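Local coordinates for protein protease Do-like 2, chloroplastic (Arabidopsis thaliana, PDB 4FLN) that cuts photodamaged D1 protein of plant photosystem II as a serine protease of the Deg/HtrA type, carrying PDZ domains behind its trypsin-like protease domain, at residues V358-Y363 / E414-L419; F380-E385 / R448-L453; N48-V53 / T153-P158. All coordinates share one frame; numbering follows the deposited sequence.

Interaction 1 (V358-Y363 / E414-L419); sequences VHLVPY and EQIVIL
In the C-terminal PDZ domain of this Deg protease, L360 and V361, on the loop between strands 346-353 and 373-375, pack against residues 414-416, which run into strand 417-422. The direct contact is apolar in its main part. L360 splits its two methyls between different partners: CD1 lies against the backbone and stem of E414, 3.8 Å from E414 CG, while CD2 meets I416 CD1 at 3.9 Å. The leucine and isoleucine side chains cross at about a right angle, with I416 CG1 and CD1 meeting L360 at CG and CD2. I416 CD1 also reaches V361 CG2 at 3.7 Å, and thus touches both loop residues. On V361 this methyl is the one anti to the carbonyl carbon, beside the backbone N. Replacing L360 with alanine would probably open a gap beside I416 CD1 and take the apolar cover from the stem of E414, since both methyls that fill these places would be gone. The carboxylate of E414 is engaged elsewhere, its OE1 accepting from R410 N. I416 also bonds through its backbone to L383 and touches Q438 of strand 437-442 with its side chain, so the loop packs on a residue held at the start of strand 417-422. The polar link between the two backbones is indirect: one water donates to L360 O at 2.6 Å and accepts from I416 N at 3.0 Å.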
ATOM      1  N   VAL B 358      19.945  -8.510  34.342  1.00 67.01           N
ATOM      2  CA  VAL B 358      19.689  -7.129  34.746  1.00 66.76           C
ATOM      3  C   VAL B 358      19.565  -6.244  33.496  1.00 73.27           C
ATOM      4  O   VAL B 358      20.545  -6.020  32.782  1.00 89.13           O
ATOM      5  CB  VAL B 358      20.829  -6.595  35.639  1.00 68.79           C
ATOM      6  CG1 VAL B 358      20.658  -5.109  35.926  1.00 66.70           C
ATOM      7  CG2 VAL B 358      20.906  -7.390  36.930  1.00 76.25           C
ATOM      8  N   HIS B 359      18.364  -5.742  33.234  1.00 60.37           N
ATOM      9  CA  HIS B 359      18.108  -4.982  32.015  1.00 53.95           C
ATOM     10  C   HIS B 359      18.188  -3.473  32.233  1.00 52.09           C
ATOM     11  O   HIS B 359      17.328  -2.888  32.884  1.00 60.58           O
ATOM     12  CB  HIS B 359      16.724  -5.326  31.479  1.00 53.19           C
ATOM     13  CG  HIS B 359      16.632  -6.680  30.859  1.00 64.56           C
ATOM     14  ND1 HIS B 359      17.038  -6.933  29.565  1.00 68.09           N
ATOM     15  CD2 HIS B 359      16.160  -7.853  31.346  1.00 68.58           C
ATOM     16  CE1 HIS B 359      16.832  -8.208  29.285  1.00 73.33           C
ATOM     17  NE2 HIS B 359      16.300  -8.788  30.348  1.00 77.28           N
ATOM     18  N   LEU B 360      19.201  -2.837  31.661  1.00 48.64           N
ATOM     19  CA  LEU B 360      19.392  -1.398  31.828  1.00 40.06           C
ATOM     20  C   LEU B 360      18.155  -0.643  31.360  1.00 50.82           C
ATOM     21  O   LEU B 360      17.670   0.264  32.034  1.00 55.75           O
ATOM     22  CB  LEU B 360      20.618  -0.941  31.049  1.00 33.32           C
ATOM     23  CG  LEU B 360      20.810   0.567  30.961  1.00 43.87           C
ATOM     24  CD1 LEU B 360      20.903   1.154  32.356  1.00 44.87           C
ATOM     25  CD2 LEU B 360      22.049   0.909  30.126  1.00 38.80           C
ATOM     26  N   VAL B 361      17.652  -1.032  30.196  1.00 51.82           N
ATOM     27  CA  VAL B 361      16.383  -0.541  29.704  1.00 48.23           C
ATOM     28  C   VAL B 361      15.418  -1.713  29.814  1.00 54.93           C
ATOM     29  O   VAL B 361      15.444  -2.628  28.991  1.00 60.05           O
ATOM     30  CB  VAL B 361      16.513  -0.122  28.224  1.00 43.26           C
ATOM     31  CG1 VAL B 361      15.160   0.239  27.638  1.00 34.36           C
ATOM     32  CG2 VAL B 361      17.508   1.022  28.076  1.00 33.65           C
ATOM     33  N   PRO B 362      14.545  -1.682  30.825  1.00 54.88           N
ATOM     34  CA  PRO B 362      13.702  -2.835  31.152  1.00 53.46           C
ATOM     35  C   PRO B 362      12.555  -3.036  30.176  1.00 61.74           C
ATOM     36  O   PRO B 362      12.068  -2.073  29.594  1.00 66.11           O
ATOM     37  CB  PRO B 362      13.156  -2.477  32.539  1.00 35.11           C
ATOM     38  CG  PRO B 362      13.147  -1.013  32.563  1.00 38.17           C
ATOM     39  CD  PRO B 362      14.371  -0.588  31.792  1.00 50.96           C
ATOM     40  N   TYR B 363      12.160  -4.286  29.971  1.00 67.79           N
ATOM     41  CA  TYR B 363      10.940  -4.596  29.232  1.00 72.52           C
ATOM     42  C   TYR B 363       9.691  -4.538  30.111  1.00 78.18           C
ATOM     43  O   TYR B 363       8.619  -4.164  29.647  1.00 67.81           O
ATOM     44  CB  TYR B 363      11.053  -5.966  28.558  1.00 78.03           C
ATOM     45  CG  TYR B 363      12.073  -6.008  27.440  1.00 88.36           C
ATOM     46  CD1 TYR B 363      11.687  -5.846  26.116  1.00 91.96           C
ATOM     47  CD2 TYR B 363      13.427  -6.192  27.711  1.00 93.06           C
ATOM     48  CE1 TYR B 363      12.619  -5.875  25.087  1.00 93.75           C
ATOM     49  CE2 TYR B 363      14.369  -6.220  26.687  1.00 93.18           C
ATOM     50  CZ  TYR B 363      13.955  -6.060  25.377  1.00 93.79           C
ATOM     51  OH  TYR B 363      14.874  -6.087  24.351  1.00 93.25           O
ATOM     52  N   GLU B 414      21.084   0.919  38.007  1.00 54.34           N
ATOM     53  CA  GLU B 414      21.347   1.925  36.986  1.00 50.89           C
ATOM     54  C   GLU B 414      20.157   2.082  36.040  1.00 54.17           C
ATOM     55  O   GLU B 414      19.465   1.118  35.719  1.00 54.85           O
ATOM     56  CB  GLU B 414      22.618   1.591  36.201  1.00 47.50           C
ATOM     57  CG  GLU B 414      23.007   2.642  35.176  1.00 58.66           C
ATOM     58  CD  GLU B 414      24.132   2.186  34.261  1.00 68.99           C
ATOM     59  OE1 GLU B 414      24.662   1.082  34.488  1.00 75.85           O
ATOM     60  OE2 GLU B 414      24.483   2.924  33.312  1.00 69.15           O
ATOM     61  N   GLN B 415      19.917   3.316  35.615  1.00 55.38           N
ATOM     62  CA  GLN B 415      18.908   3.609  34.614  1.00 48.90           C
ATOM     63  C   GLN B 415      19.479   4.618  33.654  1.00 47.83           C
ATOM     64  O   GLN B 415      20.495   5.248  33.926  1.00 60.31           O
ATOM     65  CB  GLN B 415      17.657   4.218  35.241  1.00 50.69           C
ATOM     66  CG  GLN B 415      16.839   3.287  36.093  1.00 49.72           C
ATOM     67  CD  GLN B 415      15.650   3.986  36.718  1.00 51.18           C
ATOM     68  OE1 GLN B 415      15.698   5.182  36.985  1.00 52.19           O
ATOM     69  NE2 GLN B 415      14.573   3.243  36.951  1.00 58.98           N
ATOM     70  N   ILE B 416      18.815   4.751  32.518  1.00 44.94           N
ATOM     71  CA  ILE B 416      19.033   5.856  31.617  1.00 40.38           C
ATOM     72  C   ILE B 416      17.860   6.774  31.905  1.00 42.43           C
ATOM     73  O   ILE B 416      16.697   6.377  31.774  1.00 38.22           O
ATOM     74  CB  ILE B 416      18.998   5.407  30.137  1.00 47.85           C
ATOM     75  CG1 ILE B 416      20.085   4.373  29.859  1.00 45.63           C
ATOM     76  CG2 ILE B 416      19.184   6.586  29.211  1.00 48.53           C
ATOM     77  CD1 ILE B 416      20.009   3.783  28.474  1.00 45.47           C
ATOM     78  N   VAL B 417      18.161   7.985  32.350  1.00 40.14           N
ATOM     79  CA  VAL B 417      17.115   8.947  32.617  1.00 41.56           C
ATOM     80  C   VAL B 417      16.984   9.844  31.403  1.00 51.32           C
ATOM     81  O   VAL B 417      17.976  10.381  30.901  1.00 52.17           O
ATOM     82  CB  VAL B 417      17.432   9.802  33.842  1.00 39.46           C
ATOM     83  CG1 VAL B 417      16.244  10.710  34.163  1.00 43.69           C
ATOM     84  CG2 VAL B 417      17.775   8.916  35.021  1.00 34.67           C
ATOM     85  N   ILE B 418      15.763   9.989  30.913  1.00 45.82           N
ATOM     86  CA  ILE B 418      15.558  10.846  29.771  1.00 43.62           C
ATOM     87  C   ILE B 418      14.638  12.003  30.096  1.00 48.13           C
ATOM     88  O   ILE B 418      13.786  11.928  30.978  1.00 50.40           O
ATOM     89  CB  ILE B 418      14.994  10.088  28.563  1.00 42.12           C
ATOM     90  CG1 ILE B 418      13.551   9.674  28.834  1.00 55.06           C
ATOM     91  CG2 ILE B 418      15.860   8.888  28.229  1.00 34.06           C
ATOM     92  CD1 ILE B 418      12.715   9.589  27.582  1.00 60.52           C
ATOM     93  N   LEU B 419      14.845  13.085  29.368  1.00 50.90           N
ATOM     94  CA  LEU B 419      13.936  14.195  29.358  1.00 47.73           C
ATOM     95  C   LEU B 419      13.024  13.928  28.176  1.00 50.15           C
ATOM     96  O   LEU B 419      13.457  14.013  27.028  1.00 48.76           O
ATOM     97  CB  LEU B 419      14.753  15.450  29.106  1.00 47.69           C
ATOM     98  CG  LEU B 419      14.002  16.713  28.735  1.00 41.49           C
ATOM     99  CD1 LEU B 419      12.934  16.961  29.764  1.00 49.18           C
ATOM    100  CD2 LEU B 419      14.978  17.847  28.689  1.00 40.40           C
TER
HETATM  101  O   HOH W   1      16.744   2.715  31.732  1.00 51.69           O

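Interaction 2 (F380-E385 / R448-L453); sequences FTPLSE and RNIHHL
I450 and L453, one turn apart at the start of helix 450-459, set their side chains against strand 378-382. L453 CD2 sits over one face of the F380 ring, 4.1 Å from its centroid and 16° off the normal, a CH-pi contact displaced toward the rim. I450 uses two branches: CD1 lies 3.6 Å from F380 O and also near T381 CA, while CG2 meets P382 CG at 3.9 Å. With CG1 anti to the backbone N (chi1 -167°), the extended branch carries CD1 to the strand backbone, and CG2 is left to meet the proline ring. Behind these contacts, N449 is the N-cap: its OD1 accepts from H452 N at 2.9 Å, the N-H...O angle being 162°, and weakly from H451 N. H452 ND1 in turn accepts from R448 N at 3.0 Å, in the plane of the imidazole, which probably fixes the rotation of that ring. Farther out, I450 N donates to Q415 OE1, and the F380 ring meets that of F467. The helix start thus packs on strand 378-382, which lies in the sheet between strands 373-375 and 417-422.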
ATOM      1  N   PHE B 380      11.011  14.258  33.385  1.00 49.41           N
ATOM      2  CA  PHE B 380      11.958  13.142  33.357  1.00 52.08           C
ATOM      3  C   PHE B 380      11.303  11.770  33.627  1.00 51.68           C
ATOM      4  O   PHE B 380      10.482  11.631  34.529  1.00 53.62           O
ATOM      5  CB  PHE B 380      13.076  13.378  34.379  1.00 44.15           C
ATOM      6  CG  PHE B 380      13.907  14.603  34.113  1.00 44.79           C
ATOM      7  CD1 PHE B 380      14.831  14.620  33.085  1.00 48.30           C
ATOM      8  CD2 PHE B 380      13.792  15.721  34.914  1.00 52.96           C
ATOM      9  CE1 PHE B 380      15.609  15.731  32.847  1.00 45.20           C
ATOM     10  CE2 PHE B 380      14.566  16.841  34.680  1.00 52.64           C
ATOM     11  CZ  PHE B 380      15.475  16.845  33.642  1.00 49.74           C
ATOM     12  N   THR B 381      11.662  10.765  32.832  1.00 41.20           N
ATOM     13  CA  THR B 381      11.353   9.368  33.151  1.00 46.42           C
ATOM     14  C   THR B 381      12.520   8.464  32.786  1.00 53.40           C
ATOM     15  O   THR B 381      13.388   8.846  31.988  1.00 53.51           O
ATOM     16  CB  THR B 381      10.134   8.821  32.392  1.00 45.26           C
ATOM     17  OG1 THR B 381      10.136   9.340  31.059  1.00 55.17           O
ATOM     18  CG2 THR B 381       8.853   9.187  33.075  1.00 44.72           C
ATOM     19  N   PRO B 382      12.542   7.249  33.360  1.00 48.13           N
ATOM     20  CA  PRO B 382      13.524   6.256  32.922  1.00 40.60           C
ATOM     21  C   PRO B 382      13.151   5.736  31.535  1.00 43.45           C
ATOM     22  O   PRO B 382      11.972   5.604  31.204  1.00 50.10           O
ATOM     23  CB  PRO B 382      13.401   5.153  33.976  1.00 29.34           C
ATOM     24  CG  PRO B 382      12.690   5.780  35.123  1.00 41.21           C
ATOM     25  CD  PRO B 382      11.755   6.760  34.499  1.00 44.87           C
ATOM     26  N   LEU B 383      14.159   5.488  30.713  1.00 41.12           N
ATOM     27  CA  LEU B 383      13.944   4.917  29.402  1.00 40.23           C
ATOM     28  C   LEU B 383      13.524   3.471  29.623  1.00 44.34           C
ATOM     29  O   LEU B 383      14.114   2.756  30.438  1.00 46.33           O
ATOM     30  CB  LEU B 383      15.244   4.979  28.597  1.00 48.12           C
ATOM     31  CG  LEU B 383      15.276   5.158  27.075  1.00 44.04           C
ATOM     32  CD1 LEU B 383      16.322   4.232  26.499  1.00 37.40           C
ATOM     33  CD2 LEU B 383      13.936   4.919  26.421  1.00 38.53           C
ATOM     34  N   SER B 384      12.487   3.047  28.915  1.00 46.84           N
ATOM     35  CA  SER B 384      12.032   1.668  28.995  1.00 48.49           C
ATOM     36  C   SER B 384      11.578   1.208  27.619  1.00 47.31           C
ATOM     37  O   SER B 384      11.330   2.021  26.737  1.00 46.17           O
ATOM     38  CB  SER B 384      10.900   1.523  30.019  1.00 46.94           C
ATOM     39  OG  SER B 384       9.701   2.133  29.568  1.00 48.40           O
ATOM     40  N   GLU B 385      11.464  -0.097  27.426  1.00 50.25           N
ATOM     41  CA  GLU B 385      11.029  -0.592  26.132  1.00 56.75           C
ATOM     42  C   GLU B 385       9.609  -0.116  25.773  1.00 53.99           C
ATOM     43  O   GLU B 385       9.378   0.397  24.672  1.00 41.79           O
ATOM     44  CB  GLU B 385      11.169  -2.109  26.053  1.00 58.79           C
ATOM     45  CG  GLU B 385      12.024  -2.561  24.874  1.00 79.75           C
ATOM     46  CD  GLU B 385      13.506  -2.234  25.045  1.00 93.00           C
ATOM     47  OE1 GLU B 385      14.034  -2.409  26.168  1.00101.21           O
ATOM     48  OE2 GLU B 385      14.146  -1.809  24.054  1.00 87.58           O
ATOM     49  N   ARG B 448      22.840   8.457  38.527  1.00 58.10           N
ATOM     50  CA  ARG B 448      22.817   6.996  38.591  1.00 55.43           C
ATOM     51  C   ARG B 448      21.474   6.414  38.151  1.00 47.63           C
ATOM     52  O   ARG B 448      21.412   5.429  37.413  1.00 40.66           O
ATOM     53  CB  ARG B 448      23.164   6.520  40.005  1.00 62.54           C
ATOM     54  CG  ARG B 448      24.441   7.122  40.570  1.00 63.42           C
ATOM     55  CD  ARG B 448      24.808   6.524  41.924  1.00 70.69           C
ATOM     56  NE  ARG B 448      25.923   5.586  41.800  1.00 84.28           N
ATOM     57  CZ  ARG B 448      25.835   4.277  42.017  1.00 83.43           C
ATOM     58  NH1 ARG B 448      24.679   3.742  42.394  1.00 89.37           N
ATOM     59  NH2 ARG B 448      26.906   3.505  41.867  1.00 70.00           N
ATOM     60  N   ASN B 449      20.401   7.037  38.614  1.00 41.31           N
ATOM     61  CA  ASN B 449      19.050   6.654  38.239  1.00 36.15           C
ATOM     62  C   ASN B 449      18.134   7.816  38.578  1.00 40.94           C
ATOM     63  O   ASN B 449      18.606   8.870  38.986  1.00 52.50           O
ATOM     64  CB  ASN B 449      18.623   5.403  38.987  1.00 40.23           C
ATOM     65  CG  ASN B 449      18.934   5.485  40.465  1.00 51.43           C
ATOM     66  OD1 ASN B 449      18.329   6.272  41.189  1.00 53.24           O
ATOM     67  ND2 ASN B 449      19.882   4.672  40.921  1.00 52.22           N
ATOM     68  N   ILE B 450      16.830   7.645  38.423  1.00 43.97           N
ATOM     69  CA  ILE B 450      15.940   8.788  38.582  1.00 46.03           C
ATOM     70  C   ILE B 450      15.621   9.124  40.042  1.00 52.22           C
ATOM     71  O   ILE B 450      15.236  10.246  40.354  1.00 56.53           O
ATOM     72  CB  ILE B 450      14.652   8.619  37.780  1.00 42.72           C
ATOM     73  CG1 ILE B 450      13.911   9.958  37.704  1.00 42.49           C
ATOM     74  CG2 ILE B 450      13.794   7.529  38.394  1.00 37.73           C
ATOM     75  CD1 ILE B 450      12.661   9.910  36.869  1.00 46.07           C
ATOM     76  N   HIS B 451      15.787   8.151  40.932  1.00 55.26           N
ATOM     77  CA  HIS B 451      15.598   8.374  42.359  1.00 55.25           C
ATOM     78  C   HIS B 451      16.753   9.243  42.842  1.00 51.51           C
ATOM     79  O   HIS B 451      16.578  10.168  43.638  1.00 44.52           O
ATOM     80  CB  HIS B 451      15.602   7.031  43.091  1.00 65.53           C
ATOM     81  CG  HIS B 451      14.862   7.035  44.393  1.00 71.14           C
ATOM     82  ND1 HIS B 451      15.334   7.675  45.518  1.00 71.62           N
ATOM     83  CD2 HIS B 451      13.696   6.450  44.757  1.00 71.16           C
ATOM     84  CE1 HIS B 451      14.485   7.498  46.513  1.00 69.32           C
ATOM     85  NE2 HIS B 451      13.480   6.760  46.077  1.00 67.99           N
ATOM     86  N   HIS B 452      17.943   8.929  42.342  1.00 56.40           N
ATOM     87  CA  HIS B 452      19.137   9.720  42.590  1.00 56.86           C
ATOM     88  C   HIS B 452      18.909  11.159  42.121  1.00 60.04           C
ATOM     89  O   HIS B 452      19.037  12.111  42.902  1.00 55.12           O
ATOM     90  CB  HIS B 452      20.316   9.108  41.836  1.00 51.95           C
ATOM     91  CG  HIS B 452      21.627   9.763  42.124  1.00 56.81           C
ATOM     92  ND1 HIS B 452      22.683   9.732  41.238  1.00 60.71           N
ATOM     93  CD2 HIS B 452      22.056  10.469  43.196  1.00 53.81           C
ATOM     94  CE1 HIS B 452      23.708  10.386  41.754  1.00 57.25           C
ATOM     95  NE2 HIS B 452      23.352  10.846  42.940  1.00 57.27           N
ATOM     96  N   LEU B 453      18.562  11.322  40.847  1.00 45.99           N
ATOM     97  CA  LEU B 453      18.292  12.656  40.333  1.00 48.96           C
ATOM     98  C   LEU B 453      17.314  13.378  41.244  1.00 55.57           C
ATOM     99  O   LEU B 453      17.499  14.551  41.561  1.00 59.65           O
ATOM    100  CB  LEU B 453      17.730  12.606  38.918  1.00 46.08           C
ATOM    101  CG  LEU B 453      17.380  13.983  38.363  1.00 47.94           C
ATOM    102  CD1 LEU B 453      18.641  14.833  38.233  1.00 45.63           C
ATOM    103  CD2 LEU B 453      16.645  13.872  37.028  1.00 49.46           C
TER

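Interaction 3 (N48-V53 / T153-P158)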
ATOM      1  N   ASN B  48     -13.549 -30.159  31.462  1.00 80.13           N
ATOM      2  CA  ASN B  48     -14.234 -29.503  32.569  1.00 88.35           C
ATOM      3  C   ASN B  48     -13.263 -28.817  33.521  1.00 83.09           C
ATOM      4  O   ASN B  48     -13.658 -28.020  34.377  1.00 84.53           O
ATOM      5  CB  ASN B  48     -15.138 -30.491  33.309  1.00 95.16           C
ATOM      6  CG  ASN B  48     -16.482 -30.674  32.623  1.00101.57           C
ATOM      7  OD1 ASN B  48     -17.409 -29.892  32.837  1.00105.08           O
ATOM      8  ND2 ASN B  48     -16.592 -31.704  31.786  1.00 99.65           N
ATOM      9  N   ALA B  49     -11.983 -29.119  33.352  1.00 70.18           N
ATOM     10  CA  ALA B  49     -10.955 -28.495  34.164  1.00 68.51           C
ATOM     11  C   ALA B  49     -10.494 -27.184  33.546  1.00 64.94           C
ATOM     12  O   ALA B  49      -9.752 -26.430  34.171  1.00 66.30           O
ATOM     13  CB  ALA B  49      -9.785 -29.436  34.326  1.00 78.49           C
ATOM     14  N   VAL B  50     -10.928 -26.923  32.314  1.00 62.64           N
ATOM     15  CA  VAL B  50     -10.518 -25.719  31.593  1.00 58.09           C
ATOM     16  C   VAL B  50     -11.505 -24.605  31.872  1.00 56.48           C
ATOM     17  O   VAL B  50     -12.708 -24.839  31.951  1.00 61.78           O
ATOM     18  CB  VAL B  50     -10.419 -25.947  30.064  1.00 56.60           C
ATOM     19  CG1 VAL B  50      -9.848 -24.719  29.370  1.00 47.83           C
ATOM     20  CG2 VAL B  50      -9.565 -27.148  29.765  1.00 65.05           C
ATOM     21  N   VAL B  51     -10.985 -23.393  32.013  1.00 58.26           N
ATOM     22  CA  VAL B  51     -11.781 -22.242  32.422  1.00 56.95           C
ATOM     23  C   VAL B  51     -11.577 -21.074  31.459  1.00 58.44           C
ATOM     24  O   VAL B  51     -10.500 -20.917  30.886  1.00 66.46           O
ATOM     25  CB  VAL B  51     -11.386 -21.813  33.856  1.00 54.79           C
ATOM     26  CG1 VAL B  51     -11.643 -20.343  34.076  1.00 66.30           C
ATOM     27  CG2 VAL B  51     -12.101 -22.665  34.892  1.00 46.82           C
ATOM     28  N   LYS B  52     -12.612 -20.264  31.268  1.00 55.57           N
ATOM     29  CA  LYS B  52     -12.480 -19.054  30.464  1.00 57.03           C
ATOM     30  C   LYS B  52     -12.124 -17.871  31.367  1.00 56.75           C
ATOM     31  O   LYS B  52     -12.604 -17.772  32.503  1.00 59.33           O
ATOM     32  CB  LYS B  52     -13.757 -18.777  29.661  1.00 63.64           C
ATOM     33  CG  LYS B  52     -13.662 -17.555  28.741  1.00 65.80           C
ATOM     34  CD  LYS B  52     -14.790 -17.516  27.715  1.00 65.49           C
ATOM     35  CE  LYS B  52     -14.573 -16.398  26.695  1.00 70.01           C
ATOM     36  NZ  LYS B  52     -15.413 -16.528  25.466  1.00 67.60           N
ATOM     37  N   VAL B  53     -11.275 -16.981  30.866  1.00 50.18           N
ATOM     38  CA  VAL B  53     -10.735 -15.899  31.684  1.00 56.57           C
ATOM     39  C   VAL B  53     -11.140 -14.538  31.165  1.00 59.12           C
ATOM     40  O   VAL B  53     -10.802 -14.172  30.040  1.00 65.49           O
ATOM     41  CB  VAL B  53      -9.188 -15.935  31.717  1.00 54.11           C
ATOM     42  CG1 VAL B  53      -8.640 -14.724  32.440  1.00 37.53           C
ATOM     43  CG2 VAL B  53      -8.697 -17.220  32.362  1.00 63.52           C
ATOM     44  N   THR B 153      -3.218 -32.137  21.954  1.00 51.37           N
ATOM     45  CA  THR B 153      -4.405 -31.322  21.740  1.00 54.17           C
ATOM     46  C   THR B 153      -4.364 -30.130  22.683  1.00 57.06           C
ATOM     47  O   THR B 153      -3.996 -30.257  23.856  1.00 56.29           O
ATOM     48  CB  THR B 153      -5.749 -32.089  21.918  1.00 40.63           C
ATOM     49  OG1 THR B 153      -6.003 -32.308  23.308  1.00 59.48           O
ATOM     50  CG2 THR B 153      -5.729 -33.416  21.199  1.00 37.19           C
ATOM     51  N   VAL B 154      -4.729 -28.971  22.144  1.00 47.77           N
ATOM     52  CA  VAL B 154      -4.805 -27.734  22.896  1.00 33.97           C
ATOM     53  C   VAL B 154      -6.275 -27.426  23.139  1.00 48.63           C
ATOM     54  O   VAL B 154      -7.080 -27.489  22.214  1.00 67.45           O
ATOM     55  CB  VAL B 154      -4.156 -26.600  22.091  1.00 37.39           C
ATOM     56  CG1 VAL B 154      -4.608 -25.226  22.578  1.00 40.68           C
ATOM     57  CG2 VAL B 154      -2.648 -26.737  22.120  1.00 38.75           C
ATOM     58  N   VAL B 155      -6.625 -27.108  24.382  1.00 42.62           N
ATOM     59  CA  VAL B 155      -8.001 -26.781  24.754  1.00 34.40           C
ATOM     60  C   VAL B 155      -8.131 -25.367  25.320  1.00 40.78           C
ATOM     61  O   VAL B 155      -7.364 -24.959  26.195  1.00 46.09           O
ATOM     62  CB  VAL B 155      -8.538 -27.779  25.792  1.00 40.19           C
ATOM     63  CG1 VAL B 155      -9.923 -27.385  26.238  1.00 39.87           C
ATOM     64  CG2 VAL B 155      -8.552 -29.182  25.206  1.00 48.72           C
ATOM     65  N   GLY B 156      -9.114 -24.620  24.834  1.00 41.22           N
ATOM     66  CA  GLY B 156      -9.283 -23.244  25.259  1.00 48.85           C
ATOM     67  C   GLY B 156     -10.569 -22.594  24.791  1.00 55.44           C
ATOM     68  O   GLY B 156     -11.427 -23.237  24.190  1.00 60.43           O
ATOM     69  N   TYR B 157     -10.708 -21.307  25.071  1.00 50.85           N
ATOM     70  CA  TYR B 157     -11.903 -20.583  24.680  1.00 53.51           C
ATOM     71  C   TYR B 157     -11.590 -19.523  23.637  1.00 56.31           C
ATOM     72  O   TYR B 157     -11.010 -18.493  23.957  1.00 54.52           O
ATOM     73  CB  TYR B 157     -12.557 -19.945  25.906  1.00 53.77           C
ATOM     74  CG  TYR B 157     -13.054 -20.965  26.900  1.00 52.98           C
ATOM     75  CD1 TYR B 157     -14.370 -21.402  26.873  1.00 50.79           C
ATOM     76  CD2 TYR B 157     -12.204 -21.508  27.850  1.00 45.53           C
ATOM     77  CE1 TYR B 157     -14.826 -22.345  27.768  1.00 44.11           C
ATOM     78  CE2 TYR B 157     -12.651 -22.453  28.750  1.00 40.23           C
ATOM     79  CZ  TYR B 157     -13.965 -22.869  28.704  1.00 45.22           C
ATOM     80  OH  TYR B 157     -14.427 -23.806  29.602  1.00 49.09           O
ATOM     81  N   PRO B 158     -12.013 -19.757  22.384  1.00 70.67           N
ATOM     82  CA  PRO B 158     -11.736 -18.805  21.301  1.00 70.57           C
ATOM     83  C   PRO B 158     -12.297 -17.431  21.638  1.00 71.78           C
ATOM     84  O   PRO B 158     -13.194 -17.323  22.479  1.00 69.45           O
ATOM     85  CB  PRO B 158     -12.518 -19.380  20.113  1.00 66.14           C
ATOM     86  CG  PRO B 158     -12.830 -20.788  20.473  1.00 67.11           C
ATOM     87  CD  PRO B 158     -12.917 -20.840  21.959  1.00 68.92           C
TER
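The Y157 ring has K52 CB over one face, 3.7 Å from its centroid and 15° off the normal, a CH-pi contact; at its edge, in plane, lies V50 C. V50 CG1 lies oblique to the ring, 3.7 Å from Y157 CE2. With CG anti to the backbone N and the chain extended beyond it, K52 runs past Y157 CB and CG and brings NZ to 3.8 Å from P158 O. At the other end of the contact, V50 CG2 and V155 CG1 meet at 3.6 Å, crossing obliquely. Strand 50-57 belongs to one six-stranded barrel and strand 151-156 to the other, so this is packing between the two barrels of the trypsin-like fold. G156 lies about 8 Å from the side chain of S200, probably the charge-relay serine, which places the contact near the active site. The polar component is one bond: Y157 OH donates to V50 O at 3.1 Å, with a C=O...O angle of 116° and the hydroxyl 59° out of the carbonyl plane. This bent approach, off the lone pairs, suggests that apolar packing contributes much of the hold, while the bond gives the buried phenol a partner and restrains the ring's position.

Along the chain, interaction 3 closes before the other two open, and its centre is about 38 Å from that of interaction 1 and about 41 Å from that of interaction 2, on the opposite side of the chain's centre. It joins the two barrels of the protease domain. Interactions 1 and 2 share the C-terminal PDZ domain, with centres about 7 Å apart and segments that alternate in sequence. Strands 417-422 and 378-382 are antiparallel neighbours, probably bonded through I418 N to T381 O (2.8 Å); just beyond their ends L383 N probably bonds to I416 O (2.9 Å). The loop packs at the start of strand 417-422 and helix 450-459 on strand 378-382, in one PDZ sheet, well apart from the protease barrels.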